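Local coordinates for protein DNA annealing helicase and endonuclease ZRANB3 (Homo sapiens, PDB 5MKW) that anneals DNA strands and cuts DNA to maintain genome stability at stalled replication forks, and is represented here by its zinc-binding HNH nuclease domain, at residues E14-V19 / L92-T97; N26-F31 / H70-D75; S52-E57 / C96-K101; Q41-L46 / E61-P66. All coordinates share one frame; numbering follows the deposited sequence.

Contact 1 of 4, residues E14-V19 / L92-T97; sequences ETEHGV and LQTLCT. With ZN (zinc ion), chain C.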
loop_
_atom_site.group_PDB
_atom_site.type_symbol
_atom_site.label_atom_id
_atom_site.label_comp_id
_atom_site.label_asym_id
_atom_site.label_seq_id
_atom_site.Cartn_x
_atom_site.Cartn_y
_atom_site.Cartn_z
ATOM N N GLU A 14 5.167 10.734 -9.792
ATOM C CA GLU A 14 6.059 11.502 -10.697
ATOM C C GLU A 14 7.514 11.225 -10.327
ATOM O O GLU A 14 8.387 11.336 -11.166
ATOM C CB GLU A 14 5.794 13.001 -10.542
ATOM C CG GLU A 14 4.546 13.531 -11.226
ATOM C CD GLU A 14 4.326 15.013 -10.915
ATOM O OE1 GLU A 14 3.150 15.445 -10.862
ATOM O OE2 GLU A 14 5.291 15.657 -10.431
ATOM N N THR A 15 7.775 11.027 -9.028
ATOM C CA THR A 15 9.098 10.754 -8.544
ATOM C C THR A 15 9.370 9.267 -8.282
ATOM O O THR A 15 10.467 8.809 -8.540
ATOM C CB THR A 15 9.406 11.591 -7.279
ATOM O OG1 THR A 15 9.509 12.968 -7.627
ATOM C CG2 THR A 15 10.715 11.197 -6.677
ATOM N N GLU A 16 8.395 8.481 -7.822
ATOM C CA GLU A 16 8.716 7.152 -7.302
ATOM C C GLU A 16 8.247 6.022 -8.206
ATOM O O GLU A 16 8.760 4.891 -8.098
ATOM C CB GLU A 16 8.142 7.028 -5.871
ATOM C CG GLU A 16 8.886 7.926 -4.924
ATOM C CD GLU A 16 8.433 7.867 -3.486
ATOM O OE1 GLU A 16 7.447 7.194 -3.134
ATOM O OE2 GLU A 16 9.077 8.571 -2.684
ATOM N N HIS A 17 7.355 6.345 -9.152
ATOM C CA HIS A 17 6.874 5.417 -10.152
ATOM C C HIS A 17 6.334 4.110 -9.574
ATOM O O HIS A 17 6.493 3.057 -10.183
ATOM C CB HIS A 17 7.956 5.097 -11.165
ATOM C CG HIS A 17 8.594 6.311 -11.733
ATOM N ND1 HIS A 17 7.949 7.126 -12.641
ATOM C CD2 HIS A 17 9.724 6.957 -11.381
ATOM C CE1 HIS A 17 8.703 8.181 -12.894
ATOM N NE2 HIS A 17 9.778 8.110 -12.128
ATOM N N GLY A 18 5.679 4.180 -8.418
ATOM C CA GLY A 18 5.045 3.011 -7.860
ATOM C C GLY A 18 6.030 2.003 -7.311
ATOM O O GLY A 18 5.686 0.824 -7.181
ATOM N N VAL A 19 7.216 2.477 -6.905
ATOM C CA VAL A 19 8.254 1.625 -6.271
ATOM C C VAL A 19 8.267 1.795 -4.769
ATOM O O VAL A 19 8.242 2.943 -4.265
ATOM C CB VAL A 19 9.659 1.994 -6.776
ATOM C CG1 VAL A 19 10.707 1.099 -6.108
ATOM C CG2 VAL A 19 9.706 1.834 -8.285
ATOM N N LEU A 92 5.679 12.331 2.312
ATOM C CA LEU A 92 4.960 11.219 1.701
ATOM C C LEU A 92 5.852 10.254 0.900
ATOM O O LEU A 92 6.854 10.652 0.315
ATOM C CB LEU A 92 3.872 11.762 0.803
ATOM C CG LEU A 92 2.804 12.607 1.507
ATOM C CD1 LEU A 92 1.717 13.023 0.519
ATOM C CD2 LEU A 92 2.185 11.862 2.673
ATOM N N GLN A 93 5.423 9.002 0.813
ATOM C CA GLN A 93 6.182 7.972 0.157
ATOM C C GLN A 93 5.219 6.914 -0.365
ATOM O O GLN A 93 4.116 6.752 0.152
ATOM C CB GLN A 93 7.215 7.363 1.097
ATOM C CG GLN A 93 6.620 6.432 2.158
ATOM C CD GLN A 93 7.598 5.884 3.149
ATOM O OE1 GLN A 93 7.247 5.585 4.329
ATOM N NE2 GLN A 93 8.830 5.921 2.775
ATOM N N THR A 94 5.699 6.192 -1.369
ATOM C CA THR A 94 5.062 5.034 -1.920
ATOM C C THR A 94 5.409 3.831 -1.082
ATOM O O THR A 94 6.589 3.568 -0.772
ATOM C CB THR A 94 5.580 4.811 -3.372
ATOM O OG1 THR A 94 5.317 5.983 -4.166
ATOM C CG2 THR A 94 4.892 3.631 -3.988
ATOM N N LEU A 95 4.368 3.098 -0.717
ATOM C CA LEU A 95 4.503 1.782 -0.092
ATOM C C LEU A 95 3.736 0.771 -0.932
ATOM O O LEU A 95 2.599 1.042 -1.363
ATOM C CB LEU A 95 3.897 1.777 1.330
ATOM C CG LEU A 95 4.477 2.671 2.427
ATOM C CD1 LEU A 95 3.767 2.417 3.751
ATOM C CD2 LEU A 95 5.968 2.456 2.599
ATOM N N CYS A 96 4.289 -0.427 -1.108
ATOM C CA CYS A 96 3.494 -1.510 -1.611
ATOM C C CYS A 96 2.396 -1.828 -0.564
ATOM O O CYS A 96 2.458 -1.417 0.621
ATOM C CB CYS A 96 4.367 -2.759 -1.883
ATOM S SG CYS A 96 4.914 -3.628 -0.416
ATOM N N THR A 97 1.378 -2.561 -0.993
ATOM C CA THR A 97 0.248 -2.808 -0.104
ATOM C C THR A 97 0.563 -3.748 1.055
ATOM O O THR A 97 -0.060 -3.660 2.076
ATOM C CB THR A 97 -0.989 -3.248 -0.889
ATOM O OG1 THR A 97 -0.602 -4.163 -1.930
ATOM C CG2 THR A 97 -1.648 -1.986 -1.501
HETATM ZN ZN ZN C . 6.996 -2.803 0.314
HETATM O O HOH W 1 9.306 9.422 -0.353
HETATM O O HOH W 2 4.332 5.984 -6.620
#
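With CG of Glu16 anti to its own carbonyl carbon (chi1 -69°) and the chain beyond it extended, the carboxylate is carried to the backbone of strand 92-96, where Thr94, its OG1 likewise anti to the carbonyl carbon (chi1 -58°), presents two donors at once. OE1 of Glu16 takes both: Thr94 N lies 2.7 Å from Glu16 OE1, nearly in line with the C-O bond, and Thr94 OG1 reaches the anti lone pair of the same oxygen, also at 2.7 Å. The side chains of Glu16 and Thr94 run antiparallel alongside each other. The two bonds on OE1, with a water on OE2, restrain the rotation of the carboxylate. That water also donates to Leu92 O, while a second water donates to Thr94 OG1 and accepts from Gly18 N. Thr94 CG2 packs against the turn itself, 3.4 Å from Val19 O. That turn is of type I', running from Glu16 to Val19 and closed by Val19 N on Glu16 O. Helix 5-16 is thus tied to the second strand of the hairpin just ahead of Cys96, which with Cys20, Cys23 and Cys99 completes the four-cysteine zinc site, built from two CxxC pairs, of this HNH (His-Me finger) domain.

Contact 2 of 4, residues N26-F31 / H70-D75; sequences NAQELF and HFWQVD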
loop_
_atom_site.group_PDB
_atom_site.type_symbol
_atom_site.label_atom_id
_atom_site.label_comp_id
_atom_site.label_asym_id
_atom_site.label_seq_id
_atom_site.Cartn_x
_atom_site.Cartn_y
_atom_site.Cartn_z
ATOM N N ASN A 26 8.696 -3.181 -7.332
ATOM C CA ASN A 26 8.066 -2.292 -8.307
ATOM C C ASN A 26 6.591 -2.649 -8.450
ATOM O O ASN A 26 6.213 -3.543 -9.220
ATOM C CB ASN A 26 8.761 -2.322 -9.678
ATOM C CG ASN A 26 8.213 -1.243 -10.593
ATOM O OD1 ASN A 26 7.056 -0.810 -10.490
ATOM N ND2 ASN A 26 9.064 -0.736 -11.423
ATOM N N ALA A 27 5.789 -2.028 -7.599
ATOM C CA ALA A 27 4.421 -2.445 -7.425
ATOM C C ALA A 27 3.603 -2.060 -8.648
ATOM O O ALA A 27 2.688 -2.793 -9.047
ATOM C CB ALA A 27 3.854 -1.834 -6.166
ATOM N N GLN A 28 3.960 -0.955 -9.284
ATOM C CA GLN A 28 3.275 -0.556 -10.497
ATOM C C GLN A 28 3.486 -1.520 -11.668
ATOM O O GLN A 28 2.576 -1.761 -12.450
ATOM C CB GLN A 28 3.651 0.847 -10.911
ATOM C CG GLN A 28 3.005 1.339 -12.223
ATOM C CD GLN A 28 1.531 1.694 -12.034
ATOM O OE1 GLN A 28 0.993 1.736 -10.888
ATOM N NE2 GLN A 28 0.864 1.950 -13.128
ATOM N N GLU A 29 4.693 -2.036 -11.801
ATOM C CA GLU A 29 4.999 -2.998 -12.862
ATOM C C GLU A 29 4.195 -4.287 -12.678
ATOM O O GLU A 29 3.657 -4.827 -13.642
ATOM C CB GLU A 29 6.483 -3.329 -12.815
ATOM C CG GLU A 29 6.885 -4.614 -13.538
ATOM C CD GLU A 29 8.404 -4.864 -13.481
ATOM O OE1 GLU A 29 8.924 -5.262 -12.395
ATOM O OE2 GLU A 29 9.082 -4.626 -14.513
ATOM N N LEU A 30 4.068 -4.746 -11.430
ATOM C CA LEU A 30 3.186 -5.906 -11.159
ATOM C C LEU A 30 1.687 -5.621 -11.481
ATOM O O LEU A 30 0.982 -6.468 -12.052
ATOM C CB LEU A 30 3.331 -6.368 -9.707
ATOM C CG LEU A 30 2.635 -7.730 -9.411
ATOM C CD1 LEU A 30 3.301 -8.858 -10.237
ATOM C CD2 LEU A 30 2.674 -8.021 -7.914
ATOM N N PHE A 31 1.199 -4.466 -11.083
ATOM C CA PHE A 31 -0.169 -4.025 -11.439
ATOM C C PHE A 31 -0.402 -4.167 -12.950
ATOM O O PHE A 31 -1.407 -4.730 -13.383
ATOM C CB PHE A 31 -0.421 -2.543 -11.030
ATOM C CG PHE A 31 -1.640 -1.951 -11.692
ATOM C CD1 PHE A 31 -2.921 -2.485 -11.439
ATOM C CD2 PHE A 31 -1.520 -0.990 -12.689
ATOM C CE1 PHE A 31 -4.039 -2.072 -12.163
ATOM C CE2 PHE A 31 -2.632 -0.568 -13.406
ATOM C CZ PHE A 31 -3.898 -1.119 -13.139
ATOM N N HIS A 70 -4.618 -1.624 -5.225
ATOM C CA HIS A 70 -4.347 -2.937 -4.662
ATOM C C HIS A 70 -2.884 -3.221 -4.501
ATOM O O HIS A 70 -2.508 -4.144 -3.760
ATOM C CB HIS A 70 -4.945 -4.061 -5.525
ATOM C CG HIS A 70 -6.425 -4.104 -5.524
ATOM N ND1 HIS A 70 -7.147 -4.370 -6.662
ATOM C CD2 HIS A 70 -7.328 -3.989 -4.510
ATOM C CE1 HIS A 70 -8.432 -4.428 -6.355
ATOM N NE2 HIS A 70 -8.562 -4.233 -5.053
ATOM N N PHE A 71 -2.060 -2.514 -5.258
ATOM C CA PHE A 71 -0.627 -2.796 -5.338
ATOM C C PHE A 71 0.239 -1.793 -4.542
ATOM O O PHE A 71 1.259 -2.183 -3.955
ATOM C CB PHE A 71 -0.219 -2.834 -6.820
ATOM C CG PHE A 71 -0.824 -3.981 -7.576
ATOM C CD1 PHE A 71 -2.135 -3.910 -8.033
ATOM C CD2 PHE A 71 -0.171 -5.188 -7.637
ATOM C CE1 PHE A 71 -2.731 -5.007 -8.663
ATOM C CE2 PHE A 71 -0.755 -6.277 -8.239
ATOM C CZ PHE A 71 -2.043 -6.185 -8.779
ATOM N N TRP A 72 -0.094 -0.502 -4.601
ATOM C CA TRP A 72 0.652 0.519 -3.845
ATOM C C TRP A 72 -0.265 1.629 -3.336
ATOM O O TRP A 72 -1.335 1.877 -3.891
ATOM C CB TRP A 72 1.846 1.122 -4.643
ATOM C CG TRP A 72 1.510 1.842 -5.870
ATOM C CD1 TRP A 72 1.372 1.311 -7.115
ATOM C CD2 TRP A 72 1.290 3.253 -6.012
ATOM N NE1 TRP A 72 1.050 2.290 -8.030
ATOM C CE2 TRP A 72 1.019 3.497 -7.383
ATOM C CE3 TRP A 72 1.339 4.331 -5.133
ATOM C CZ2 TRP A 72 0.772 4.768 -7.891
ATOM C CZ3 TRP A 72 1.042 5.624 -5.638
ATOM C CH2 TRP A 72 0.809 5.819 -7.021
ATOM N N GLN A 73 0.198 2.284 -2.275
ATOM C CA GLN A 73 -0.499 3.346 -1.564
ATOM C C GLN A 73 0.538 4.426 -1.211
ATOM O O GLN A 73 1.702 4.093 -0.982
ATOM C CB GLN A 73 -1.055 2.798 -0.237
ATOM C CG GLN A 73 -2.217 1.836 -0.372
ATOM C CD GLN A 73 -3.465 2.558 -0.867
ATOM O OE1 GLN A 73 -3.702 3.708 -0.478
ATOM N NE2 GLN A 73 -4.133 1.995 -1.871
ATOM N N VAL A 74 0.102 5.695 -1.137
ATOM C CA VAL A 74 0.897 6.763 -0.534
ATOM C C VAL A 74 0.717 6.764 0.974
ATOM O O VAL A 74 -0.411 6.615 1.472
ATOM C CB VAL A 74 0.457 8.132 -1.082
ATOM C CG1 VAL A 74 1.198 9.265 -0.395
ATOM C CG2 VAL A 74 0.700 8.171 -2.575
ATOM N N ASP A 75 1.801 6.951 1.713
ATOM C CA ASP A 75 1.692 7.019 3.161
ATOM C C ASP A 75 2.758 7.959 3.698
ATOM O O ASP A 75 3.572 8.503 2.935
ATOM C CB ASP A 75 1.844 5.606 3.755
ATOM C CG ASP A 75 1.157 5.434 5.126
ATOM O OD1 ASP A 75 0.907 6.446 5.846
ATOM O OD2 ASP A 75 0.969 4.262 5.511
#
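Phe71 is the first residue of 70-75 to meet helix 27-36, and it does so with its ring face. CA of Phe31 sits 3.7 Å from the ring centroid of Phe71, almost exactly on the ring normal, a CH-pi contact, and Phe31 CB lies over the same ring. The Phe31 ring then turns its edge to that face in an offset edge-to-face pair, centroids 5.7 Å apart and planes at 63°. At the rim of the Phe71 ring, Leu30 CD2 lies in plane, 3.9 Å from Phe71 CE2. A serine in place of Phe71 would probably leave Phe31 and Leu30 facing a gap, with the Phe31 ring freer to turn. Trp72 follows. Its CB packs 3.9 Å from Ala27 CB, and its indole NE1 donates to Gln28 OE1 at 2.9 Å in a nearly straight bond (165°), the oxygen close to the ring plane. A bend of the Gln28 chain at chi2 (75°) brings OE1 there; the amide and indole planes are far from parallel. Beyond Trp72 the strand runs on to pair with strand 92-96; Arg9 of helix 5-16 makes a cation-pi contact with the indole, and Met62 of helix 56-64 touches Phe71.

Contact 3 of 4, residues S52-E57 / C96-K101; sequences SKLPLE and CTVCHK. With ZN (zinc ion), chain C.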
loop_
_atom_site.group_PDB
_atom_site.type_symbol
_atom_site.label_atom_id
_atom_site.label_comp_id
_atom_site.label_asym_id
_atom_site.label_seq_id
_atom_site.Cartn_x
_atom_site.Cartn_y
_atom_site.Cartn_z
ATOM N N SER A 52 1.556 -12.486 -2.337
ATOM C CA SER A 52 1.048 -13.686 -1.665
ATOM C C SER A 52 0.746 -13.447 -0.195
ATOM O O SER A 52 -0.040 -14.191 0.421
ATOM C CB SER A 52 2.056 -14.822 -1.765
ATOM O OG SER A 52 3.207 -14.546 -0.975
ATOM N N LYS A 53 1.308 -12.379 0.351
ATOM C CA LYS A 53 1.091 -12.036 1.737
ATOM C C LYS A 53 -0.120 -11.145 1.997
ATOM O O LYS A 53 -0.430 -10.866 3.126
ATOM C CB LYS A 53 2.331 -11.366 2.298
ATOM C CG LYS A 53 3.482 -12.331 2.469
ATOM C CD LYS A 53 4.670 -11.607 3.098
ATOM C CE LYS A 53 5.731 -12.584 3.591
ATOM N NZ LYS A 53 6.508 -11.982 4.710
ATOM N N LEU A 54 -0.833 -10.745 0.961
ATOM C CA LEU A 54 -2.026 -9.919 1.133
ATOM C C LEU A 54 -3.194 -10.774 1.619
ATOM O O LEU A 54 -3.196 -11.968 1.390
ATOM C CB LEU A 54 -2.393 -9.273 -0.185
ATOM C CG LEU A 54 -1.404 -8.186 -0.650
ATOM C CD1 LEU A 54 -1.570 -7.901 -2.114
ATOM C CD2 LEU A 54 -1.569 -6.923 0.205
ATOM N N PRO A 55 -4.222 -10.149 2.224
ATOM C CA PRO A 55 -5.443 -10.896 2.568
ATOM C C PRO A 55 -6.129 -11.551 1.380
ATOM O O PRO A 55 -6.158 -10.989 0.275
ATOM C CB PRO A 55 -6.375 -9.814 3.184
ATOM C CG PRO A 55 -5.511 -8.654 3.516
ATOM C CD PRO A 55 -4.353 -8.717 2.522
ATOM N N LEU A 56 -6.641 -12.759 1.610
ATOM C CA LEU A 56 -7.387 -13.516 0.635
ATOM C C LEU A 56 -8.486 -12.686 -0.005
ATOM O O LEU A 56 -8.719 -12.780 -1.186
ATOM C CB LEU A 56 -7.980 -14.755 1.281
ATOM C CG LEU A 56 -8.893 -15.585 0.398
ATOM C CD1 LEU A 56 -8.165 -16.098 -0.844
ATOM C CD2 LEU A 56 -9.433 -16.771 1.179
ATOM N N GLU A 57 -9.152 -11.868 0.792
ATOM C CA GLU A 57 -10.221 -11.019 0.297
ATOM C C GLU A 57 -9.679 -10.073 -0.801
ATOM O O GLU A 57 -10.273 -9.882 -1.862
ATOM C CB GLU A 57 -10.768 -10.205 1.495
ATOM C CG GLU A 57 -11.814 -9.145 1.154
ATOM C CD GLU A 57 -13.145 -9.768 0.701
ATOM O OE1 GLU A 57 -13.473 -10.898 1.149
ATOM O OE2 GLU A 57 -13.882 -9.126 -0.088
ATOM N N CYS A 96 4.289 -0.427 -1.108
ATOM C CA CYS A 96 3.494 -1.510 -1.611
ATOM C C CYS A 96 2.396 -1.828 -0.564
ATOM O O CYS A 96 2.458 -1.417 0.621
ATOM C CB CYS A 96 4.367 -2.759 -1.883
ATOM S SG CYS A 96 4.914 -3.628 -0.416
ATOM N N THR A 97 1.378 -2.561 -0.993
ATOM C CA THR A 97 0.248 -2.808 -0.104
ATOM C C THR A 97 0.563 -3.748 1.055
ATOM O O THR A 97 -0.060 -3.660 2.076
ATOM C CB THR A 97 -0.989 -3.248 -0.889
ATOM O OG1 THR A 97 -0.602 -4.163 -1.930
ATOM C CG2 THR A 97 -1.648 -1.986 -1.501
ATOM N N VAL A 98 1.574 -4.592 0.920
ATOM C CA VAL A 98 1.997 -5.460 1.996
ATOM C C VAL A 98 2.700 -4.622 3.086
ATOM O O VAL A 98 2.374 -4.701 4.258
ATOM C CB VAL A 98 2.905 -6.596 1.481
ATOM C CG1 VAL A 98 3.620 -7.303 2.630
ATOM C CG2 VAL A 98 2.093 -7.607 0.666
ATOM N N CYS A 99 3.601 -3.757 2.685
ATOM C CA CYS A 99 4.184 -2.824 3.665
ATOM C C CYS A 99 3.149 -1.868 4.287
ATOM O O CYS A 99 3.236 -1.492 5.452
ATOM C CB CYS A 99 5.294 -2.009 3.016
ATOM S SG CYS A 99 6.773 -2.997 2.594
ATOM N N HIS A 100 2.224 -1.402 3.479
ATOM C CA HIS A 100 1.218 -0.498 3.967
ATOM C C HIS A 100 0.348 -1.190 5.041
ATOM O O HIS A 100 0.001 -0.587 6.043
ATOM C CB HIS A 100 0.351 -0.014 2.849
ATOM C CG HIS A 100 -0.682 0.951 3.287
ATOM N ND1 HIS A 100 -2.031 0.724 3.115
ATOM C CD2 HIS A 100 -0.567 2.199 3.792
ATOM C CE1 HIS A 100 -2.694 1.806 3.464
ATOM N NE2 HIS A 100 -1.841 2.657 4.001
ATOM N N LYS A 101 -0.040 -2.436 4.782
ATOM C CA LYS A 101 -0.810 -3.204 5.761
ATOM C C LYS A 101 -0.067 -3.553 7.071
ATOM O O LYS A 101 -0.681 -3.504 8.150
ATOM C CB LYS A 101 -1.344 -4.464 5.108
ATOM C CG LYS A 101 -2.508 -4.153 4.202
ATOM C CD LYS A 101 -3.026 -5.399 3.562
ATOM C CE LYS A 101 -3.823 -5.040 2.335
ATOM N NZ LYS A 101 -5.084 -4.372 2.704
HETATM ZN ZN ZN C . 6.996 -2.803 0.314
#
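The start of helix 97-118, where the N-cap Cys96 and Cys99 of the first turn supply two of the four zinc ligands, is covered on one flank by the loop that leads into helix 56-64. Leu54 is the chief contributor from that loop. Its CD2 methyl enters among three residues of the helix: Thr97 OG1 at 3.6 Å, Val98 CG2 at 3.8 Å and Lys101 CE at 3.6 Å from Leu54 CD2. The leucine crosses Thr97 and Lys101 at about a right angle. CG2 of Val98 also touches CB of Lys53. Pro55 lays its CD against the aliphatic part of Lys101, 3.7 Å from Lys101 CE, so the lysine serves here through its methylenes; its NZ reaches Gln58 in a weak hydrogen bond. The hydroxyl of Thr97 is bonded to His70 O, so Leu54 CD2 packs against a hydroxyl that already has its own partner. Shortening Leu54 to an alanine is likely to open a gap between Thr97, Val98 and the Lys101 chain. At the helix start, Cys96 SG accepts from Cys99 N at 3.4 Å, while Cys96 SG and Cys99 SG bind zinc at 2.4 Å and 2.3 Å, an N-cap thiolate arrangement characteristic of CxxC zinc sites at a helix start.

Contact 4 of 4, residues Q41-L46 / E61-P66; sequences QRKNLL and EMIRNP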
loop_
_atom_site.group_PDB
_atom_site.type_symbol
_atom_site.label_atom_id
_atom_site.label_comp_id
_atom_site.label_asym_id
_atom_site.label_seq_id
_atom_site.Cartn_x
_atom_site.Cartn_y
_atom_site.Cartn_z
ATOM N N GLN A 41 -4.870 -16.569 -15.435
ATOM C CA GLN A 41 -3.469 -16.605 -14.978
ATOM C C GLN A 41 -3.165 -15.791 -13.717
ATOM O O GLN A 41 -2.068 -15.872 -13.199
ATOM C CB GLN A 41 -2.571 -16.130 -16.093
ATOM C CG GLN A 41 -2.619 -17.059 -17.299
ATOM C CD GLN A 41 -1.853 -16.445 -18.431
ATOM O OE1 GLN A 41 -1.066 -15.512 -18.210
ATOM N NE2 GLN A 41 -2.182 -16.840 -19.656
ATOM N N ARG A 42 -4.107 -14.987 -13.247
ATOM C CA ARG A 42 -3.801 -13.991 -12.186
ATOM C C ARG A 42 -3.484 -14.605 -10.825
ATOM O O ARG A 42 -2.543 -14.203 -10.162
ATOM C CB ARG A 42 -4.940 -12.999 -12.061
ATOM C CG ARG A 42 -5.095 -12.133 -13.294
ATOM C CD ARG A 42 -6.120 -11.050 -13.073
ATOM N NE ARG A 42 -6.158 -10.085 -14.138
ATOM C CZ ARG A 42 -7.271 -9.491 -14.556
ATOM N NH1 ARG A 42 -8.444 -9.853 -14.086
ATOM N NH2 ARG A 42 -7.216 -8.638 -15.561
ATOM N N LYS A 43 -4.183 -15.681 -10.480
ATOM C CA LYS A 43 -4.000 -16.271 -9.174
ATOM C C LYS A 43 -2.542 -16.731 -9.031
ATOM O O LYS A 43 -1.871 -16.430 -8.038
ATOM C CB LYS A 43 -4.994 -17.418 -8.958
ATOM C CG LYS A 43 -4.956 -18.067 -7.580
ATOM C CD LYS A 43 -5.867 -19.283 -7.598
ATOM C CE LYS A 43 -6.059 -19.853 -6.211
ATOM N NZ LYS A 43 -7.407 -20.492 -6.083
ATOM N N ASN A 44 -2.043 -17.480 -10.004
ATOM C CA ASN A 44 -0.680 -18.007 -9.878
ATOM C C ASN A 44 0.377 -16.925 -9.879
ATOM O O ASN A 44 1.344 -17.019 -9.136
ATOM C CB ASN A 44 -0.362 -19.007 -10.996
ATOM C CG ASN A 44 -1.073 -20.342 -10.802
ATOM O OD1 ASN A 44 -1.464 -20.726 -9.682
ATOM N ND2 ASN A 44 -1.204 -21.086 -11.900
ATOM N N LEU A 45 0.172 -15.881 -10.674
ATOM C CA LEU A 45 1.056 -14.717 -10.618
ATOM C C LEU A 45 1.070 -14.099 -9.215
ATOM O O LEU A 45 2.125 -13.691 -8.729
ATOM C CB LEU A 45 0.615 -13.641 -11.632
ATOM C CG LEU A 45 0.828 -14.025 -13.110
ATOM C CD1 LEU A 45 0.136 -13.002 -14.009
ATOM C CD2 LEU A 45 2.296 -14.172 -13.504
ATOM N N LEU A 46 -0.110 -13.927 -8.613
ATOM C CA LEU A 46 -0.173 -13.249 -7.336
ATOM C C LEU A 46 0.489 -14.079 -6.247
ATOM O O LEU A 46 1.136 -13.531 -5.363
ATOM C CB LEU A 46 -1.620 -12.935 -6.957
ATOM C CG LEU A 46 -2.299 -11.831 -7.775
ATOM C CD1 LEU A 46 -3.806 -11.869 -7.578
ATOM C CD2 LEU A 46 -1.763 -10.446 -7.383
ATOM N N GLU A 61 -10.174 -9.978 -5.051
ATOM C CA GLU A 61 -10.541 -8.780 -5.854
ATOM C C GLU A 61 -9.553 -8.526 -6.976
ATOM O O GLU A 61 -9.917 -8.058 -8.069
ATOM C CB GLU A 61 -10.555 -7.536 -5.010
ATOM C CG GLU A 61 -11.725 -7.434 -4.058
ATOM C CD GLU A 61 -11.553 -6.233 -3.162
ATOM O OE1 GLU A 61 -10.793 -5.287 -3.537
ATOM O OE2 GLU A 61 -12.115 -6.259 -2.045
ATOM N N MET A 62 -8.294 -8.752 -6.654
ATOM C CA MET A 62 -7.213 -8.605 -7.639
ATOM C C MET A 62 -7.282 -9.602 -8.800
ATOM O O MET A 62 -6.827 -9.307 -9.880
ATOM C CB MET A 62 -5.865 -8.695 -6.923
ATOM C CG MET A 62 -5.614 -7.471 -6.018
ATOM S SD MET A 62 -4.378 -7.733 -4.734
ATOM C CE MET A 62 -2.819 -7.349 -5.504
ATOM N N ILE A 63 -7.793 -10.810 -8.553
ATOM C CA ILE A 63 -7.981 -11.783 -9.631
ATOM C C ILE A 63 -9.109 -11.336 -10.564
ATOM O O ILE A 63 -9.036 -11.482 -11.781
ATOM C CB ILE A 63 -8.280 -13.176 -9.014
ATOM C CG1 ILE A 63 -7.037 -13.737 -8.334
ATOM C CG2 ILE A 63 -8.830 -14.129 -10.049
ATOM C CD1 ILE A 63 -7.328 -14.807 -7.291
ATOM N N ARG A 64 -10.170 -10.766 -9.979
ATOM C CA ARG A 64 -11.330 -10.353 -10.752
ATOM C C ARG A 64 -10.990 -9.094 -11.541
ATOM O O ARG A 64 -11.330 -8.972 -12.715
ATOM C CB ARG A 64 -12.504 -10.088 -9.802
ATOM C CG ARG A 64 -13.772 -9.578 -10.452
ATOM C CD ARG A 64 -14.957 -9.673 -9.471
ATOM N NE ARG A 64 -14.645 -10.438 -8.254
ATOM C CZ ARG A 64 -14.420 -9.885 -7.070
ATOM N NH1 ARG A 64 -14.462 -8.569 -6.951
ATOM N NH2 ARG A 64 -14.140 -10.632 -6.007
ATOM N N ASN A 65 -10.394 -8.125 -10.860
ATOM C CA ASN A 65 -10.268 -6.789 -11.412
ATOM C C ASN A 65 -9.228 -5.954 -10.697
ATOM O O ASN A 65 -9.547 -5.179 -9.793
ATOM C CB ASN A 65 -11.619 -6.089 -11.355
ATOM C CG ASN A 65 -11.567 -4.679 -11.952
ATOM O OD1 ASN A 65 -10.809 -4.401 -12.889
ATOM N ND2 ASN A 65 -12.381 -3.812 -11.428
ATOM N N PRO A 66 -7.963 -6.161 -11.048
ATOM C CA PRO A 66 -6.947 -5.470 -10.276
ATOM C C PRO A 66 -7.019 -3.957 -10.535
ATOM O O PRO A 66 -7.357 -3.508 -11.653
ATOM C CB PRO A 66 -5.641 -6.064 -10.793
ATOM C CG PRO A 66 -5.965 -6.642 -12.118
ATOM C CD PRO A 66 -7.392 -7.082 -12.052
#
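Arg42 lies with its guanidinium face against Pro66, the two side chains crossing at about a right angle: Pro66 CD sits over the centre of the plane, 3.5 Å from Arg42 CZ. In the plane itself, at the edge of the same group, Arg42 NH1 donates to Ile63 O at 2.9 Å; seen from the acceptor the nitrogen stands above the carbonyl plane, 41° out of it. An extended run from CG to NE carries the charged group to the end of helix 56-64, where Ile63 O belongs to the last turn. The guanidinium thus meets the carboxyl end of a helix, whose dipole would probably favour the positive charge, and NE and NH2 add bonds to the carbonyl oxygens of Leu34 and Arg35 near the end of helix 27-36. One arginine of helix 39-47 thereby ties it to helices 27-36 and 56-64, all three preceding the beta hairpin in the chain. Around the Ile63 side chain the contact is apolar. Leu46 runs at a slant to both Met62 and Ile63, with Leu46 CD1 3.8 Å from Ile63 CG1, and Leu46 CD2 equally far from the CE methyl that Met62 brings round by its bend at chi3 (87°). Nearer the surface, Ile63 CD1 lies 3.9 Å from Lys43 CB.

Contacts 1 and 2 are buried and both work on the two-stranded hairpin: in contact 1 the end of helix 5-16 and its turn meet strand 92-96, in contact 2 the start of helix 27-36 meets strand 72-76, one through a carboxylate and waters, the other through aromatic rings and an indole bond. Contacts 3 and 4 are only partly buried and share helix 56-64, contact 3 at the loop leading into it and contact 4 at its far end, with the centre of contact 4 about 17 Å from the centre of the chain. Contact 3 is apolar across its segments, whereas contact 4 combines an arginine-to-carbonyl bond with aliphatic packing. Contacts 1 and 3 share Cys96 and Thr97, and Met62 of contact 4 touches Leu54 of contact 3.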